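Local coordinates for Mlr6093 protein (Mesorhizobium loti, PDB 2QJ8) that probably acts as a zinc-dependent hydrolase of the aspartoacylase family, cleaving amide or ester bonds, with its exact substrate not established, at residues Asp124-Arg128 / Leu129-Val133; Asp102-Leu106 / Asn107-Pro111. All blocks are in the same frame, centred on the assembly; numbering follows the deposited sequence.

Interaction 1: Asp124-Arg128 / Leu129-Val133; sequences DAISR and LLLPV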
loop_
_atom_site.group_PDB
_atom_site.type_symbol
_atom_site.label_atom_id
_atom_site.label_comp_id
_atom_site.label_asym_id
_atom_site.label_seq_id
_atom_site.Cartn_x
_atom_site.Cartn_y
_atom_site.Cartn_z
ATOM N N ASP A 124 26.778 7.084 -8.566
ATOM C CA ASP A 124 27.931 7.552 -9.332
ATOM C C ASP A 124 27.674 7.689 -10.842
ATOM O O ASP A 124 28.111 8.678 -11.426
ATOM C CB ASP A 124 29.114 6.633 -9.081
ATOM C CG ASP A 124 30.350 7.054 -9.837
ATOM O OD1 ASP A 124 30.939 8.093 -9.510
ATOM O OD2 ASP A 124 30.704 6.338 -10.779
ATOM N N ALA A 125 26.941 6.732 -11.441
ATOM C CA ALA A 125 26.605 6.734 -12.860
ATOM C C ALA A 125 25.699 7.895 -13.220
ATOM O O ALA A 125 25.930 8.550 -14.227
ATOM C CB ALA A 125 25.908 5.408 -13.264
ATOM N N ILE A 126 24.677 8.138 -12.394
ATOM C CA ILE A 126 23.725 9.242 -12.580
ATOM C C ILE A 126 24.436 10.588 -12.405
ATOM O O ILE A 126 24.189 11.538 -13.164
ATOM C CB ILE A 126 22.508 9.114 -11.592
ATOM C CG1 ILE A 126 21.653 7.884 -11.960
ATOM C CG2 ILE A 126 21.644 10.371 -11.598
ATOM C CD1 ILE A 126 20.709 7.418 -10.845
ATOM N N SER A 127 25.300 10.646 -11.404
ATOM C CA SER A 127 26.072 11.836 -11.059
ATOM C C SER A 127 27.120 12.223 -12.088
ATOM O O SER A 127 27.347 13.413 -12.299
ATOM C CB SER A 127 26.733 11.670 -9.686
ATOM O OG SER A 127 25.742 11.438 -8.687
ATOM N N ARG A 128 27.765 11.241 -12.711
ATOM C CA ARG A 128 28.745 11.519 -13.755
ATOM C C ARG A 128 28.139 11.799 -15.141
ATOM O O ARG A 128 28.636 12.678 -15.856
ATOM C CB ARG A 128 29.804 10.416 -13.809
ATOM C CG ARG A 128 30.779 10.523 -12.664
ATOM C CD ARG A 128 31.580 9.277 -12.418
ATOM N NE ARG A 128 32.378 8.856 -13.573
ATOM C CZ ARG A 128 33.096 7.723 -13.638
ATOM N NH1 ARG A 128 33.124 6.881 -12.610
ATOM N NH2 ARG A 128 33.793 7.420 -14.745
ATOM N N LEU A 129 27.047 11.112 -15.487
ATOM C CA LEU A 129 26.453 11.199 -16.824
ATOM C C LEU A 129 25.213 12.051 -17.028
ATOM O O LEU A 129 24.981 12.518 -18.148
ATOM C CB LEU A 129 26.161 9.779 -17.321
ATOM C CG LEU A 129 27.469 9.002 -17.534
ATOM C CD1 LEU A 129 27.296 7.551 -17.336
ATOM C CD2 LEU A 129 28.027 9.346 -18.924
ATOM N N LEU A 130 24.391 12.217 -16.001
ATOM C CA LEU A 130 23.108 12.927 -16.172
ATOM C C LEU A 130 23.056 14.253 -15.445
ATOM O O LEU A 130 22.679 15.255 -16.041
ATOM C CB LEU A 130 21.955 12.028 -15.739
ATOM C CG LEU A 130 21.812 10.658 -16.427
ATOM C CD1 LEU A 130 20.571 9.940 -15.838
ATOM C CD2 LEU A 130 21.660 10.757 -17.940
ATOM N N LEU A 131 23.504 14.281 -14.195
ATOM C CA LEU A 131 23.477 15.515 -13.408
ATOM C C LEU A 131 24.213 16.703 -14.008
ATOM O O LEU A 131 23.698 17.810 -13.917
ATOM C CB LEU A 131 23.933 15.279 -11.964
ATOM C CG LEU A 131 23.084 14.316 -11.146
ATOM C CD1 LEU A 131 23.542 14.414 -9.698
ATOM C CD2 LEU A 131 21.604 14.619 -11.281
ATOM N N PRO A 132 25.405 16.485 -14.620
ATOM C CA PRO A 132 26.118 17.641 -15.180
ATOM C C PRO A 132 25.432 18.362 -16.379
ATOM O O PRO A 132 25.712 19.535 -16.613
ATOM C CB PRO A 132 27.473 17.054 -15.584
ATOM C CG PRO A 132 27.603 15.777 -14.777
ATOM C CD PRO A 132 26.200 15.252 -14.799
ATOM N N VAL A 133 24.510 17.691 -17.059
ATOM C CA VAL A 133 23.811 18.269 -18.188
ATOM C C VAL A 133 22.431 18.860 -17.869
ATOM O O VAL A 133 21.749 19.320 -18.794
ATOM C CB VAL A 133 23.752 17.271 -19.355
ATOM C CG1 VAL A 133 25.144 16.738 -19.597
ATOM C CG2 VAL A 133 22.770 16.114 -19.100
#
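The carbonyl oxygen of I126 is gripped by two backbone N-H groups at once, L130 N at 2.9 Å and L131 N at 3.0 Å. This forked acceptor marks the C-terminal end of helix 118-129: the bond to L130 is the usual four-residue helical step, that to L131 a wider five-residue step as the chain leaves the helix for the 3-10 segment 131-133. The L131 N-H points nearly straight at the oxygen (N-H...O 166°), whereas L130 N approaches from above the carbonyl plane, 35° out of it. One residue earlier, A125 O still takes L129 N in the four-residue helical step, and this oxygen also lies under the L129 side chain, 3.3 Å from CB. P132 has no N-H to continue the ladder, and it sets its ring carbon CD 3.3 Å from S127 O instead. L131 CG stands anti to its own carbonyl carbon, which brings CD1 to 3.8 Å from S127 OG and lays the leucine against the last helical turn; the hydroxyl itself is hydrogen-bonded to A123 O. L22 of strand 16-24 packs on A125, I126 and L129, while L130 meets I82 and L49 of strands 79-84 and 47-52, so the helix end rests on these three strands. On another side of the turn, R128 doubles back at chi3 (59°) to form a salt bridge with D124: NH1 lies 3.1 Å from OD2, on the syn lone pair of that oxygen, with the carboxylate oxygen tilted from the guanidinium plane.

Interaction 2: Asp102-Leu106 / Asn107-Pro111; sequences DGKNL and NRVFP
N105 reaches forward to N107 and R108, two and three residues on. Its CB lies 3.6 Å from CG of R108, and the extended R108 chain runs back beside N105, one guanidinium face toward N105 N, offset toward its rim; both contacts hold for one of two deposited conformers of the arginine. With CG anti to the backbone N (chi1 174°), the amide of N105 runs side by side with the N107 side chain. CG and ND2 both lie near R108 CG, ND2 at 4.1 Å, while OD1 does the bonding: it accepts a weak bond from N107 N at 3.3 Å, touches N107 CB, and also accepts from N54 ND2. Losing the amide to an alanine is likely to leave N107 N and N54 ND2 without their shared acceptor and let the start of the turn shift. The chain then makes a type I turn from N107 to F110, where V109 N donates weakly to both N105 O and L106 O. L106 O is further met by V109 CG2 at 3.2 Å and by the edge of the F110 ring, CD1 being 3.3 Å away. Upstream, D102 OD1 accepts from K104 N in an Asx turn. In aspartoacylase relatives an Asn-Arg pair in this loop binds substrate, and N107-R108 are consistent with that role. The loop lies between helices 118-129 and 190-197: F110 packs on A123 and I126 of the first and on M190 and T193 of the second, while K104 NZ forms a salt bridge with E120 and a hydrogen bond with S117 OG.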
loop_
_atom_site.group_PDB
_atom_site.type_symbol
_atom_site.label_atom_id
_atom_site.label_comp_id
_atom_site.label_asym_id
_atom_site.label_seq_id
_atom_site.Cartn_x
_atom_site.Cartn_y
_atom_site.Cartn_z
ATOM N N ASP A 102 22.648 -4.331 -1.218
ATOM C CA ASP A 102 23.474 -3.648 -0.197
ATOM C C ASP A 102 22.705 -3.026 0.976
ATOM O O ASP A 102 23.329 -2.522 1.907
ATOM C CB ASP A 102 24.430 -2.618 -0.856
ATOM C CG ASP A 102 23.721 -1.503 -1.588
ATOM O OD1 ASP A 102 22.492 -1.492 -1.649
ATOM O OD2 ASP A 102 24.414 -0.640 -2.157
ATOM N N GLY A 103 21.373 -3.036 0.913
ATOM C CA GLY A 103 20.521 -2.462 1.962
ATOM C C GLY A 103 20.459 -0.944 1.982
ATOM O O GLY A 103 19.783 -0.385 2.845
ATOM N N LYS A 104 21.081 -0.265 1.004
ATOM C CA LYS A 104 21.188 1.191 1.022
ATOM C C LYS A 104 20.068 1.880 0.274
ATOM O O LYS A 104 19.517 1.382 -0.719
ATOM C CB LYS A 104 22.556 1.665 0.483
ATOM C CG LYS A 104 23.765 1.044 1.195
ATOM C CD LYS A 104 25.134 1.471 0.631
ATOM C CE LYS A 104 26.240 0.793 1.428
ATOM N NZ LYS A 104 27.605 0.926 0.832
ATOM N N ASN A 105 19.714 3.037 0.799
ATOM C CA ASN A 105 18.748 3.952 0.202
ATOM C C ASN A 105 19.578 4.750 -0.777
ATOM O O ASN A 105 20.455 5.538 -0.395
ATOM C CB ASN A 105 18.107 4.801 1.298
ATOM C CG ASN A 105 17.186 5.898 0.783
ATOM O OD1 ASN A 105 17.041 6.163 -0.417
ATOM N ND2 ASN A 105 16.515 6.524 1.722
ATOM N N LEU A 106 19.326 4.471 -2.048
ATOM C CA LEU A 106 20.038 5.040 -3.184
ATOM C C LEU A 106 20.133 6.573 -3.161
ATOM O O LEU A 106 21.172 7.148 -3.513
ATOM C CB LEU A 106 19.373 4.537 -4.486
ATOM C CG LEU A 106 19.829 5.084 -5.835
ATOM C CD1 LEU A 106 21.299 4.779 -6.012
ATOM C CD2 LEU A 106 18.993 4.481 -6.986
ATOM N N ASN A 107 19.043 7.202 -2.758
ATOM C CA ASN A 107 18.957 8.650 -2.640
ATOM C C ASN A 107 19.937 9.198 -1.600
ATOM O O ASN A 107 20.672 10.142 -1.926
ATOM C CB ASN A 107 17.509 9.068 -2.343
ATOM C CG ASN A 107 17.305 10.575 -2.349
ATOM O OD1 ASN A 107 17.707 11.276 -1.418
ATOM N ND2 ASN A 107 16.616 11.071 -3.372
ATOM N N ARG A 108 20.005 8.590 -0.404
ATOM C CA ARG A 108 20.921 9.118 0.630
ATOM C C ARG A 108 22.406 8.890 0.356
ATOM O O ARG A 108 23.239 9.573 0.972
ATOM C CB ARG A 108 20.583 8.744 2.098
ATOM C CG ARG A 108 20.468 7.285 2.432
ATOM C CD ARG A 108 20.699 6.944 3.925
ATOM N NE ARG A 108 20.095 5.647 4.287
ATOM C CZ ARG A 108 20.555 4.426 3.959
ATOM N NH1 ARG A 108 21.663 4.244 3.221
ATOM N NH2 ARG A 108 19.865 3.350 4.347
ATOM N N VAL A 109 22.760 7.996 -0.581
ATOM C CA VAL A 109 24.190 7.748 -0.901
ATOM C C VAL A 109 24.798 8.648 -1.995
ATOM O O VAL A 109 26.006 8.604 -2.181
ATOM C CB VAL A 109 24.471 6.269 -1.240
ATOM C CG1 VAL A 109 23.882 5.361 -0.151
ATOM C CG2 VAL A 109 23.955 5.918 -2.598
ATOM N N PHE A 110 23.999 9.460 -2.701
ATOM C CA PHE A 110 24.534 10.388 -3.736
ATOM C C PHE A 110 25.624 11.282 -3.154
ATOM O O PHE A 110 25.493 11.695 -2.016
ATOM C CB PHE A 110 23.450 11.294 -4.366
ATOM C CG PHE A 110 22.817 10.724 -5.605
ATOM C CD1 PHE A 110 21.906 9.681 -5.501
ATOM C CD2 PHE A 110 23.094 11.254 -6.844
ATOM C CE1 PHE A 110 21.301 9.141 -6.609
ATOM C CE2 PHE A 110 22.491 10.751 -7.981
ATOM C CZ PHE A 110 21.586 9.678 -7.871
ATOM N N PRO A 111 26.698 11.573 -3.925
ATOM C CA PRO A 111 26.961 11.207 -5.312
ATOM C C PRO A 111 27.573 9.799 -5.531
ATOM O O PRO A 111 28.066 9.522 -6.619
ATOM C CB PRO A 111 27.927 12.317 -5.740
ATOM C CG PRO A 111 28.808 12.448 -4.523
ATOM C CD PRO A 111 27.865 12.270 -3.346
#

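Both contacts belong to the catalytic domain of the aspartoacylase family and come in series along the chain: the loop of interaction 2 (102-111) leads into helix 118-129, whose final turn and exit make up interaction 1 (124-133). Their centres are about 15 Å apart, yet they touch. The F110 ring sets CE2 3.7 Å from I126 CG2, and its CD2 also lies against S127 OG; P111 adds its CA to the same hydroxyl. The helix thus carries the loop on one side while its leucine end rests on strands 16-24, 47-52 and 79-84, so loop and strands are joined through one helix.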